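Local atomic coordinates of paenibacillus xanthan lyase (Paenibacillus, PDB entry 6F2P), a protein that catalyses the eliminative cleavage that removes the terminal mannosyl residue from the side chains of xanthan, as a lyase of polysaccharide lyase family 8. Residues L25-I30 with A345-V350; E232-I237 with M300-R305; N258-I263 with T316-M321; T682-S687 with V708-T713. All blocks are in the same frame, centred on the assembly; numbering follows the deposited sequence.

Contact 1 (L25-I30 with A345-V350); sequences LSDPDI and AANQLV
OD1 of Asp-27, the residue that reaches across to Asn-347, is gripped by two backbone amides at the start of helix 28-46. The sounder bond comes from Ile-30 N at 3.2 Å, meeting the oxygen from above the carboxylate plane, 60° out of it; the shorter one, from Asp-29 N to Asp-27 OD1, is bent and weak. Asp-27 is thus the N-cap, a place suited to a short acidic side chain that can fold back over the first turn. The chi1 of -178° sets the Asp-27 carboxylate so that OD1 caps the helix and OD2 points to Asn-347. There ND2 of Asn-347 donates to OD2 of Asp-27 over 2.9 Å, a weak and bent bond, with the amide and carboxylate planes 40° apart. Asp-29 OD2 approaches the same ND2 to 3.6 Å without bonding, while its OD1 pairs with Lys-332. Replacing Asp-27 with alanine would probably leave both helix-start amides without their capping acceptor and Asn-347 without its mate. Beside this polar surface contact, Ile-30 packs on Ile-340, Ile-343 and Ile-344 of helix 340-351, another flank of which meets helix 312-328 through Ala-346, Leu-349 and Val-350.

Contact 2 (E232-I237 with M300-R305); sequences ELLSGI and MASIIR
Apolar packing comes first: Leu-234 lays its branched end against the methylene of Ser-302, with Leu-234 CD2 and Ser-302 CB 3.7 Å apart and Leu-234 CG about as near. The leucine's CG stands opposite its own N (chi1 176°), which carries the branch across to the other helix; leucine suits the place because its other methyl, CD1, packs on Ile-263, and the side chain also touches Tyr-267, both of helix 256-267. An alanine here is likely to leave the Ser-302 methylene without its apolar cover and to open a gap toward Ile-263.

The second element is close backbone approach. The CA atoms of Ser-235 and Ser-302 are 5.3 Å apart, a distance that suits small residues. Helices 229-244 and 292-307 run broadly the same way here, as neighbouring helices of one layer do in the alpha/alpha toroid of this lyase family.

The polar groups do not bond across the interface. Ser-302 OG lies against the backbone of Ser-235, 3.2 Å from its CA, and the two hydroxyls, Ser-235 OG and Ser-302 OG, are 3.7 Å apart with no hydrogen bond between them. Instead Ser-302 OG, placed beside its own N (chi1 -70°), bonds to the carbonyl of Thr-298 one turn earlier, and serine suits this buried place because it is small and its hydroxyl finds a partner within its own helix.

Contact 3 (N258-I263 with T316-M321); sequences NVYRWI and TAFKRM
Phe-318 reaches from helix 312-328 into the angle between Tyr-260 and Ile-263. The tyrosine and phenylalanine side chains cross at about a right angle: Phe-318 CE2 comes up to the edge of the tyrosine ring, close to its plane, 3.8 Å from Tyr-260 CD1. The Phe-318 ring in turn receives the backbone carbonyl of Tyr-260 at its own edge, in plane, with Tyr-260 O 3.6 Å from Phe-318 CZ. Ile-263 meets this ring obliquely, its CG2 3.6 Å from Phe-318 CE1 and its CG1 as near to Phe-318 CZ. The same CG2 touches Met-321 SD at 3.9 Å; the flexible thioether, with CG wedged between N and the carbonyl carbon (chi1 67°) and a bend at chi3, curls in beside the isoleucine. The tyrosine hydroxyl is hydrogen-bonded to Thr-309, while the ring edge at CD1 does the touching. Ile-303 and Leu-306 of helix 292-307 also pack on the phenylalanine. The local axes approach to 11.6 Å and cross at 33°, a separation filled by bulky side chains. Helices 256-267 and 312-328 run the same general way, each after a helix running the other way, consistent with one layer of an alpha/alpha toroid.

Contact 4 (T682-S687 with V708-T713); sequences TKETAS and VNKSAT
Glu-684 and Lys-710 form a salt bridge across one end of the C-terminal beta-sandwich of the family 8 fold. Glu-684 closes strand 678-684 of the seven-stranded sheet. Lys-710 lies in the loop that leaves strand 703-708 of the five-stranded sheet and crosses over to strand 714-718 in the first. The contact therefore joins one sheet to the connection between the two.

The side chains come from opposite directions. Glu-684 is stretched out, its CG anti to the backbone N (chi1 176°) and the rest extended, which carries the carboxylate away from the strand. Lys-710 starts out extended too, but bends at chi3 and chi4, bringing its end round to OE2 of Glu-684. Lys-710 CE lies nearer to that oxygen than NZ does, so the amine sits beside the carboxylate rather than pointing at it. The charged pair, Glu-684 OE2 and Lys-710 NZ, stands 3.6 Å apart, and Glu-684 OE1 is farther from the amine at 4.2 Å. The lysine side chain also touches Met-731, and the glutamate Phe-689. An inverse gamma turn centred on Asn-709, closed by Lys-710 N bonding to Val-708 O over 2.7 Å, swings the backbone just before the lysine.

With no hydrogen bond between them, the attraction is chiefly one of charge, only loosely directional; in this partly exposed position it would probably be weakened by water and salt.

Contacts 1, 2 and 3 belong to one body of helices, whereas contact 4 lies in the beta-sandwich, its nearest atoms about 24 Å from contact 3. Contacts 2 and 3 have centres 11 Å apart and share a hydrophobic core: Ile-303 of contact 2 puts CG1 3.6 Å from Ile-263 CD1, and its CG2 also touches Phe-318. Contact 1 is tied in through Ala-345 against Ile-304 and Leu-349 against Lys-319, and it closes a long loop of chain in which both others are nested. A calcium ion lies about 12 Å from the Asp-29 side chain, and a methylpentanediol, probably from the crystallisation liquor, about 6 Å from that of Ser-235.

Contact 1 (L25-I30 with A345-V350)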
loop_
_atom_site.group_PDB
_atom_site.type_symbol
_atom_site.label_atom_id
_atom_site.label_comp_id
_atom_site.label_asym_id
_atom_site.label_seq_id
_atom_site.Cartn_x
_atom_site.Cartn_y
_atom_site.Cartn_z
ATOM N N LEU A 25 20.388 40.584 -19.650
ATOM C CA LEU A 25 21.612 40.406 -18.874
ATOM C C LEU A 25 21.619 41.212 -17.575
ATOM O O LEU A 25 22.536 41.066 -16.764
ATOM C CB LEU A 25 22.848 40.736 -19.710
ATOM C CG LEU A 25 23.020 39.975 -21.029
ATOM C CD1 LEU A 25 24.092 40.628 -21.876
ATOM C CD2 LEU A 25 23.361 38.508 -20.795
ATOM N N SER A 26 20.613 42.063 -17.381
ATOM C CA SER A 26 20.495 42.831 -16.137
ATOM C C SER A 26 19.820 42.013 -15.041
ATOM O O SER A 26 19.847 42.379 -13.861
ATOM C CB SER A 26 19.760 44.153 -16.363
ATOM O OG SER A 26 20.589 45.062 -17.063
ATOM N N ASP A 27 19.204 40.910 -15.455
ATOM C CA ASP A 27 18.721 39.882 -14.545
ATOM C C ASP A 27 19.953 39.248 -13.898
ATOM O O ASP A 27 20.710 38.530 -14.556
ATOM C CB ASP A 27 17.927 38.849 -15.351
ATOM C CG ASP A 27 17.333 37.743 -14.495
ATOM O OD1 ASP A 27 17.994 37.285 -13.530
ATOM O OD2 ASP A 27 16.194 37.318 -14.813
ATOM N N PRO A 28 20.160 39.512 -12.600
ATOM C CA PRO A 28 21.383 39.085 -11.901
ATOM C C PRO A 28 21.517 37.571 -11.886
ATOM O O PRO A 28 22.630 37.036 -11.852
ATOM C CB PRO A 28 21.175 39.599 -10.474
ATOM C CG PRO A 28 19.668 39.677 -10.319
ATOM C CD PRO A 28 19.137 40.046 -11.683
ATOM N N ASP A 29 20.380 36.886 -11.906
ATOM C CA ASP A 29 20.381 35.437 -11.952
ATOM C C ASP A 29 20.963 34.941 -13.270
ATOM O O ASP A 29 21.831 34.064 -13.274
ATOM C CB ASP A 29 18.977 34.903 -11.700
ATOM C CG ASP A 29 18.510 35.184 -10.292
ATOM O OD1 ASP A 29 19.323 34.983 -9.357
ATOM O OD2 ASP A 29 17.352 35.626 -10.126
ATOM N N ILE A 30 20.516 35.527 -14.381
ATOM C CA ILE A 30 21.115 35.235 -15.683
ATOM C C ILE A 30 22.598 35.600 -15.718
ATOM O O ILE A 30 23.431 34.814 -16.190
ATOM C CB ILE A 30 20.386 35.948 -16.831
ATOM C CG1 ILE A 30 18.954 35.412 -16.944
ATOM C CG2 ILE A 30 21.144 35.765 -18.135
ATOM C CD1 ILE A 30 18.108 36.103 -17.984
ATOM N N ALA A 345 12.382 31.175 -17.760
ATOM C CA ALA A 345 11.052 30.618 -17.507
ATOM C C ALA A 345 10.630 30.823 -16.060
ATOM O O ALA A 345 9.515 31.249 -15.792
ATOM C CB ALA A 345 11.007 29.148 -17.862
ATOM N N ALA A 346 11.531 30.530 -15.129
ATOM C CA ALA A 346 11.230 30.645 -13.705
ATOM C C ALA A 346 10.938 32.078 -13.313
ATOM O O ALA A 346 9.980 32.342 -12.600
ATOM C CB ALA A 346 12.383 30.102 -12.871
ATOM N N ASN A 347 11.773 33.005 -13.769
ATOM C CA ASN A 347 11.601 34.408 -13.407
ATOM C C ASN A 347 10.352 35.020 -14.035
ATOM O O ASN A 347 9.635 35.788 -13.390
ATOM C CB ASN A 347 12.852 35.224 -13.754
ATOM C CG ASN A 347 13.885 35.217 -12.633
ATOM O OD1 ASN A 347 13.542 35.096 -11.453
ATOM N ND2 ASN A 347 15.153 35.358 -12.995
ATOM N N GLN A 348 10.090 34.670 -15.289
ATOM C CA GLN A 348 8.910 35.162 -15.983
ATOM C C GLN A 348 7.680 34.778 -15.174
ATOM O O GLN A 348 6.746 35.563 -14.995
ATOM C CB GLN A 348 8.843 34.553 -17.385
ATOM C CG GLN A 348 7.843 35.208 -18.317
ATOM C CD GLN A 348 6.415 34.747 -18.076
ATOM O OE1 GLN A 348 5.460 35.453 -18.405
ATOM N NE2 GLN A 348 6.261 33.555 -17.508
ATOM N N LEU A 349 7.714 33.555 -14.667
ATOM C CA LEU A 349 6.644 32.990 -13.869
ATOM C C LEU A 349 6.418 33.714 -12.536
ATOM O O LEU A 349 5.282 33.978 -12.163
ATOM C CB LEU A 349 6.943 31.515 -13.629
ATOM C CG LEU A 349 6.007 30.725 -12.738
ATOM C CD1 LEU A 349 4.611 30.795 -13.303
ATOM C CD2 LEU A 349 6.507 29.308 -12.687
ATOM N N VAL A 350 7.482 34.036 -11.813
ATOM C CA VAL A 350 7.307 34.726 -10.536
ATOM C C VAL A 350 6.996 36.210 -10.713
ATOM O O VAL A 350 6.606 36.885 -9.765
ATOM C CB VAL A 350 8.534 34.583 -9.625
ATOM C CG1 VAL A 350 8.992 33.141 -9.584
ATOM C CG2 VAL A 350 9.642 35.469 -10.109
#

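Contact 2 (E232-I237 with M300-R305)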
loop_
_atom_site.group_PDB
_atom_site.type_symbol
_atom_site.label_atom_id
_atom_site.label_comp_id
_atom_site.label_asym_id
_atom_site.label_seq_id
_atom_site.Cartn_x
_atom_site.Cartn_y
_atom_site.Cartn_z
ATOM N N GLU A 232 14.422 11.083 -12.715
ATOM C CA GLU A 232 15.109 11.187 -13.994
ATOM C C GLU A 232 14.247 10.769 -15.196
ATOM O O GLU A 232 14.395 11.333 -16.277
ATOM C CB GLU A 232 16.526 10.558 -13.986
ATOM C CG GLU A 232 16.629 9.041 -14.019
ATOM C CD GLU A 232 17.914 8.522 -13.347
ATOM O OE1 GLU A 232 18.129 8.792 -12.141
ATOM O OE2 GLU A 232 18.712 7.836 -14.019
ATOM N N LEU A 233 13.332 9.819 -15.011
ATOM C CA LEU A 233 12.378 9.503 -16.071
ATOM C C LEU A 233 11.512 10.721 -16.366
ATOM O O LEU A 233 11.399 11.145 -17.517
ATOM C CB LEU A 233 11.479 8.334 -15.695
ATOM C CG LEU A 233 12.029 6.912 -15.651
ATOM C CD1 LEU A 233 10.888 5.959 -15.330
ATOM C CD2 LEU A 233 12.673 6.519 -16.959
ATOM N N LEU A 234 10.911 11.284 -15.321
ATOM C CA LEU A 234 10.096 12.488 -15.460
ATOM C C LEU A 234 10.832 13.570 -16.248
ATOM O O LEU A 234 10.249 14.221 -17.122
ATOM C CB LEU A 234 9.698 13.038 -14.090
ATOM C CG LEU A 234 8.923 14.365 -14.125
ATOM C CD1 LEU A 234 7.519 14.213 -14.716
ATOM C CD2 LEU A 234 8.845 14.998 -12.758
ATOM N N SER A 235 12.113 13.748 -15.947
ATOM C CA SER A 235 12.897 14.798 -16.585
ATOM C C SER A 235 13.036 14.583 -18.085
ATOM O O SER A 235 12.644 15.439 -18.879
ATOM C CB SER A 235 14.284 14.889 -15.959
ATOM O OG SER A 235 14.888 16.119 -16.305
ATOM N N GLY A 236 13.587 13.433 -18.464
ATOM C CA GLY A 236 13.792 13.099 -19.863
ATOM C C GLY A 236 12.518 13.078 -20.690
ATOM O O GLY A 236 12.496 13.558 -21.827
ATOM N N ILE A 237 11.453 12.520 -20.123
ATOM C CA ILE A 237 10.164 12.481 -20.807
ATOM C C ILE A 237 9.553 13.879 -20.984
ATOM O O ILE A 237 9.074 14.227 -22.065
ATOM C CB ILE A 237 9.183 11.519 -20.108
ATOM C CG1 ILE A 237 9.709 10.085 -20.224
ATOM C CG2 ILE A 237 7.794 11.640 -20.712
ATOM C CD1 ILE A 237 8.989 9.093 -19.363
ATOM N N MET A 300 11.017 20.451 -10.193
ATOM C CA MET A 300 10.471 21.780 -10.458
ATOM C C MET A 300 10.704 22.162 -11.915
ATOM O O MET A 300 9.833 22.745 -12.559
ATOM C CB MET A 300 11.087 22.822 -9.526
ATOM C CG MET A 300 10.741 22.596 -8.068
ATOM S SD MET A 300 11.602 23.680 -6.909
ATOM C CE MET A 300 11.167 25.308 -7.502
ATOM N N ALA A 301 11.877 21.801 -12.432
ATOM C CA ALA A 301 12.234 22.099 -13.815
ATOM C C ALA A 301 11.353 21.308 -14.757
ATOM O O ALA A 301 10.900 21.823 -15.776
ATOM C CB ALA A 301 13.708 21.786 -14.078
ATOM N N SER A 302 11.112 20.053 -14.410
ATOM C CA SER A 302 10.281 19.187 -15.230
ATOM C C SER A 302 8.848 19.689 -15.267
ATOM O O SER A 302 8.174 19.579 -16.295
ATOM C CB SER A 302 10.320 17.756 -14.700
ATOM O OG SER A 302 11.590 17.159 -14.910
ATOM N N ILE A 303 8.388 20.240 -14.145
ATOM C CA ILE A 303 7.014 20.724 -14.046
ATOM C C ILE A 303 6.816 21.964 -14.918
ATOM O O ILE A 303 5.786 22.112 -15.592
ATOM C CB ILE A 303 6.603 20.990 -12.579
ATOM C CG1 ILE A 303 6.504 19.665 -11.819
ATOM C CG2 ILE A 303 5.265 21.694 -12.523
ATOM C CD1 ILE A 303 6.248 19.812 -10.331
ATOM N N ILE A 304 7.818 22.840 -14.909
ATOM C CA ILE A 304 7.847 24.001 -15.793
ATOM C C ILE A 304 7.815 23.572 -17.264
ATOM O O ILE A 304 7.067 24.133 -18.068
ATOM C CB ILE A 304 9.094 24.848 -15.530
ATOM C CG1 ILE A 304 8.996 25.492 -14.146
ATOM C CG2 ILE A 304 9.264 25.900 -16.605
ATOM C CD1 ILE A 304 10.245 26.224 -13.731
ATOM N N ARG A 305 8.612 22.568 -17.608
ATOM C CA ARG A 305 8.608 22.032 -18.962
ATOM C C ARG A 305 7.256 21.437 -19.309
ATOM O O ARG A 305 6.769 21.599 -20.429
ATOM C CB ARG A 305 9.698 20.974 -19.137
ATOM C CG ARG A 305 11.111 21.529 -19.177
ATOM C CD ARG A 305 11.425 22.123 -20.529
ATOM N NE ARG A 305 12.722 22.800 -20.554
ATOM C CZ ARG A 305 12.890 24.081 -20.875
ATOM N NH1 ARG A 305 11.847 24.840 -21.203
ATOM N NH2 ARG A 305 14.106 24.603 -20.869
#

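Contact 3 (N258-I263 with T316-M321)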
loop_
_atom_site.group_PDB
_atom_site.type_symbol
_atom_site.label_atom_id
_atom_site.label_comp_id
_atom_site.label_asym_id
_atom_site.label_seq_id
_atom_site.Cartn_x
_atom_site.Cartn_y
_atom_site.Cartn_z
ATOM N N ASN A 258 -0.560 10.547 -18.645
ATOM C CA ASN A 258 -0.113 9.998 -17.367
ATOM C C ASN A 258 1.042 10.805 -16.784
ATOM O O ASN A 258 1.168 10.949 -15.556
ATOM C CB ASN A 258 0.319 8.538 -17.522
ATOM C CG ASN A 258 -0.806 7.644 -18.008
ATOM O OD1 ASN A 258 -1.966 8.053 -18.037
ATOM N ND2 ASN A 258 -0.469 6.409 -18.375
ATOM N N VAL A 259 1.880 11.337 -17.670
ATOM C CA VAL A 259 3.026 12.138 -17.253
ATOM C C VAL A 259 2.556 13.399 -16.532
ATOM O O VAL A 259 3.196 13.859 -15.599
ATOM C CB VAL A 259 3.934 12.505 -18.449
ATOM C CG1 VAL A 259 5.107 13.361 -18.001
ATOM C CG2 VAL A 259 4.425 11.245 -19.139
ATOM N N TYR A 260 1.425 13.951 -16.953
ATOM C CA TYR A 260 0.884 15.119 -16.267
ATOM C C TYR A 260 0.308 14.713 -14.912
ATOM O O TYR A 260 0.498 15.411 -13.921
ATOM C CB TYR A 260 -0.137 15.852 -17.139
ATOM C CG TYR A 260 0.472 16.299 -18.445
ATOM C CD1 TYR A 260 1.141 17.508 -18.543
ATOM C CD2 TYR A 260 0.424 15.483 -19.570
ATOM C CE1 TYR A 260 1.730 17.901 -19.729
ATOM C CE2 TYR A 260 1.011 15.870 -20.759
ATOM C CZ TYR A 260 1.657 17.080 -20.833
ATOM O OH TYR A 260 2.234 17.476 -22.015
ATOM N N ARG A 261 -0.360 13.564 -14.873
ATOM C CA ARG A 261 -0.895 13.047 -13.628
ATOM C C ARG A 261 0.216 12.801 -12.607
ATOM O O ARG A 261 0.012 13.037 -11.399
ATOM C CB ARG A 261 -1.693 11.753 -13.853
ATOM C CG ARG A 261 -2.891 11.861 -14.801
ATOM C CD ARG A 261 -3.663 13.167 -14.654
ATOM N NE ARG A 261 -4.232 13.357 -13.319
ATOM C CZ ARG A 261 -4.932 14.429 -12.953
ATOM N NH1 ARG A 261 -5.160 15.404 -13.826
ATOM N NH2 ARG A 261 -5.402 14.525 -11.713
ATOM N N TRP A 262 1.373 12.328 -13.088
ATOM C CA TRP A 262 2.514 12.012 -12.212
ATOM C C TRP A 262 2.844 13.176 -11.290
ATOM O O TRP A 262 3.163 12.979 -10.118
ATOM C CB TRP A 262 3.768 11.642 -13.007
ATOM C CG TRP A 262 3.668 10.344 -13.764
ATOM C CD1 TRP A 262 2.731 9.362 -13.597
ATOM C CD2 TRP A 262 4.538 9.895 -14.819
ATOM N NE1 TRP A 262 2.971 8.328 -14.476
ATOM C CE2 TRP A 262 4.070 8.633 -15.237
ATOM C CE3 TRP A 262 5.660 10.440 -15.450
ATOM C CZ2 TRP A 262 4.689 7.907 -16.257
ATOM C CZ3 TRP A 262 6.277 9.712 -16.460
ATOM C CH2 TRP A 262 5.789 8.464 -16.853
ATOM N N ILE A 263 2.752 14.389 -11.826
ATOM C CA ILE A 263 2.970 15.588 -11.031
ATOM C C ILE A 263 2.008 15.669 -9.844
ATOM O O ILE A 263 2.443 15.850 -8.708
ATOM C CB ILE A 263 2.842 16.848 -11.890
ATOM C CG1 ILE A 263 3.813 16.778 -13.078
ATOM C CG2 ILE A 263 3.079 18.087 -11.057
ATOM C CD1 ILE A 263 5.242 16.448 -12.691
ATOM N N THR A 316 -1.910 25.731 -15.749
ATOM C CA THR A 316 -2.210 26.711 -14.720
ATOM C C THR A 316 -1.819 26.169 -13.357
ATOM O O THR A 316 -1.115 26.832 -12.599
ATOM C CB THR A 316 -3.700 27.043 -14.719
ATOM O OG1 THR A 316 -4.064 27.564 -16.004
ATOM C CG2 THR A 316 -4.041 28.058 -13.617
ATOM N N ALA A 317 -2.268 24.953 -13.066
ATOM C CA ALA A 317 -1.984 24.291 -11.796
ATOM C C ALA A 317 -0.480 24.120 -11.576
ATOM O O ALA A 317 0.036 24.348 -10.473
ATOM C CB ALA A 317 -2.698 22.939 -11.737
ATOM N N PHE A 318 0.214 23.724 -12.639
ATOM C CA PHE A 318 1.659 23.554 -12.592
ATOM C C PHE A 318 2.382 24.860 -12.294
ATOM O O PHE A 318 3.315 24.880 -11.495
ATOM C CB PHE A 318 2.185 22.974 -13.905
ATOM C CG PHE A 318 1.832 21.534 -14.117
ATOM C CD1 PHE A 318 1.033 20.858 -13.205
ATOM C CD2 PHE A 318 2.311 20.850 -15.221
ATOM C CE1 PHE A 318 0.709 19.539 -13.404
ATOM C CE2 PHE A 318 1.996 19.519 -15.417
ATOM C CZ PHE A 318 1.192 18.866 -14.511
ATOM N N LYS A 319 1.966 25.946 -12.943
ATOM C CA LYS A 319 2.639 27.224 -12.745
ATOM C C LYS A 319 2.405 27.712 -11.332
ATOM O O LYS A 319 3.263 28.368 -10.749
ATOM C CB LYS A 319 2.155 28.278 -13.738
ATOM C CG LYS A 319 2.537 28.000 -15.172
ATOM C CD LYS A 319 2.042 29.098 -16.093
ATOM C CE LYS A 319 2.069 28.615 -17.528
ATOM N NZ LYS A 319 1.895 29.715 -18.512
ATOM N N ARG A 320 1.245 27.381 -10.780
ATOM C CA ARG A 320 0.888 27.874 -9.460
ATOM C C ARG A 320 1.725 27.200 -8.387
ATOM O O ARG A 320 2.174 27.847 -7.450
ATOM C CB ARG A 320 -0.606 27.681 -9.174
ATOM C CG ARG A 320 -1.510 28.622 -9.956
ATOM C CD ARG A 320 -2.932 28.621 -9.420
ATOM N NE ARG A 320 -3.064 29.409 -8.198
ATOM C CZ ARG A 320 -3.819 29.066 -7.158
ATOM N NH1 ARG A 320 -4.509 27.933 -7.179
ATOM N NH2 ARG A 320 -3.875 29.852 -6.092
ATOM N N MET A 321 1.941 25.900 -8.517
ATOM C CA MET A 321 2.696 25.208 -7.490
ATOM C C MET A 321 4.189 25.570 -7.577
ATOM O O MET A 321 4.839 25.811 -6.553
ATOM C CB MET A 321 2.430 23.695 -7.531
ATOM C CG MET A 321 2.935 22.975 -8.767
ATOM S SD MET A 321 2.621 21.199 -8.700
ATOM C CE MET A 321 0.893 21.125 -9.154
#

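Contact 4 (T682-S687 with V708-T713)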
loop_
_atom_site.group_PDB
_atom_site.type_symbol
_atom_site.label_atom_id
_atom_site.label_comp_id
_atom_site.label_asym_id
_atom_site.label_seq_id
_atom_site.Cartn_x
_atom_site.Cartn_y
_atom_site.Cartn_z
ATOM N N THR A 682 -12.828 5.676 11.000
ATOM C CA THR A 682 -14.229 6.092 11.056
ATOM C C THR A 682 -14.369 7.603 11.237
ATOM O O THR A 682 -13.562 8.241 11.913
ATOM C CB THR A 682 -14.998 5.379 12.199
ATOM O OG1 THR A 682 -14.509 5.829 13.471
ATOM C CG2 THR A 682 -14.854 3.849 12.103
ATOM N N LYS A 683 -15.393 8.169 10.609
ATOM C CA LYS A 683 -15.774 9.559 10.836
ATOM C C LYS A 683 -17.260 9.628 11.201
ATOM O O LYS A 683 -18.121 9.187 10.430
ATOM C CB LYS A 683 -15.486 10.408 9.597
ATOM C CG LYS A 683 -16.154 11.773 9.593
ATOM C CD LYS A 683 -15.474 12.758 10.531
ATOM C CE LYS A 683 -16.384 13.965 10.825
ATOM N NZ LYS A 683 -15.614 15.200 11.203
ATOM N N GLU A 684 -17.555 10.157 12.386
ATOM C CA GLU A 684 -18.934 10.302 12.840
ATOM C C GLU A 684 -19.391 11.763 12.888
ATOM O O GLU A 684 -18.645 12.654 13.286
ATOM C CB GLU A 684 -19.123 9.658 14.214
ATOM C CG GLU A 684 -20.517 9.868 14.788
ATOM C CD GLU A 684 -20.810 9.000 16.000
ATOM O OE1 GLU A 684 -19.872 8.370 16.543
ATOM O OE2 GLU A 684 -21.989 8.955 16.407
ATOM N N THR A 685 -20.618 11.999 12.449
ATOM C CA THR A 685 -21.262 13.296 12.598
ATOM C C THR A 685 -22.676 13.057 13.132
ATOM O O THR A 685 -23.073 11.911 13.364
ATOM C CB THR A 685 -21.360 14.045 11.257
ATOM O OG1 THR A 685 -22.405 13.466 10.462
ATOM C CG2 THR A 685 -20.054 13.970 10.505
ATOM N N ALA A 686 -23.435 14.130 13.324
ATOM C CA ALA A 686 -24.807 13.990 13.808
ATOM C C ALA A 686 -25.658 13.217 12.811
ATOM O O ALA A 686 -26.494 12.408 13.208
ATOM C CB ALA A 686 -25.430 15.346 14.093
ATOM N N SER A 687 -25.418 13.445 11.522
ATOM C CA SER A 687 -26.263 12.886 10.471
ATOM C C SER A 687 -25.747 11.603 9.802
ATOM O O SER A 687 -26.506 10.906 9.136
ATOM C CB SER A 687 -26.536 13.945 9.404
ATOM O OG SER A 687 -25.345 14.284 8.714
ATOM N N VAL A 708 -20.053 -2.423 13.103
ATOM C CA VAL A 708 -19.955 -1.174 13.841
ATOM C C VAL A 708 -21.099 -1.082 14.845
ATOM O O VAL A 708 -22.268 -1.078 14.473
ATOM C CB VAL A 708 -19.950 0.050 12.914
ATOM C CG1 VAL A 708 -19.931 1.326 13.724
ATOM C CG2 VAL A 708 -18.756 0.000 11.996
ATOM N N ASN A 709 -20.739 -1.010 16.123
ATOM C CA ASN A 709 -21.686 -1.094 17.225
ATOM C C ASN A 709 -22.529 0.169 17.382
ATOM O O ASN A 709 -22.463 0.852 18.406
ATOM C CB ASN A 709 -20.933 -1.392 18.523
ATOM C CG ASN A 709 -21.825 -1.992 19.585
ATOM O OD1 ASN A 709 -23.014 -2.168 19.367
ATOM N ND2 ASN A 709 -21.252 -2.322 20.738
ATOM N N LYS A 710 -23.322 0.470 16.359
ATOM C CA LYS A 710 -24.211 1.625 16.379
ATOM C C LYS A 710 -25.299 1.467 15.333
ATOM O O LYS A 710 -25.083 0.873 14.276
ATOM C CB LYS A 710 -23.448 2.924 16.132
ATOM C CG LYS A 710 -24.241 4.140 16.505
ATOM C CD LYS A 710 -23.580 5.432 16.081
ATOM C CE LYS A 710 -23.678 6.453 17.200
ATOM N NZ LYS A 710 -22.806 6.061 18.359
ATOM N N SER A 711 -26.471 2.008 15.635
ATOM C CA SER A 711 -27.629 1.880 14.767
ATOM C C SER A 711 -27.587 2.906 13.647
ATOM O O SER A 711 -27.345 4.085 13.891
ATOM C CB SER A 711 -28.910 2.060 15.585
ATOM O OG SER A 711 -30.056 1.866 14.779
ATOM N N ALA A 712 -27.818 2.451 12.420
ATOM C CA ALA A 712 -27.977 3.360 11.290
ATOM C C ALA A 712 -29.370 3.214 10.679
ATOM O O ALA A 712 -30.040 2.198 10.863
ATOM C CB ALA A 712 -26.909 3.114 10.248
ATOM N N THR A 713 -29.798 4.236 9.949
ATOM C CA THR A 713 -31.138 4.262 9.383
ATOM C C THR A 713 -31.131 3.762 7.945
ATOM O O THR A 713 -32.131 3.252 7.447
ATOM C CB THR A 713 -31.712 5.679 9.411
ATOM O OG1 THR A 713 -30.889 6.540 8.615
ATOM C CG2 THR A 713 -31.748 6.192 10.833
#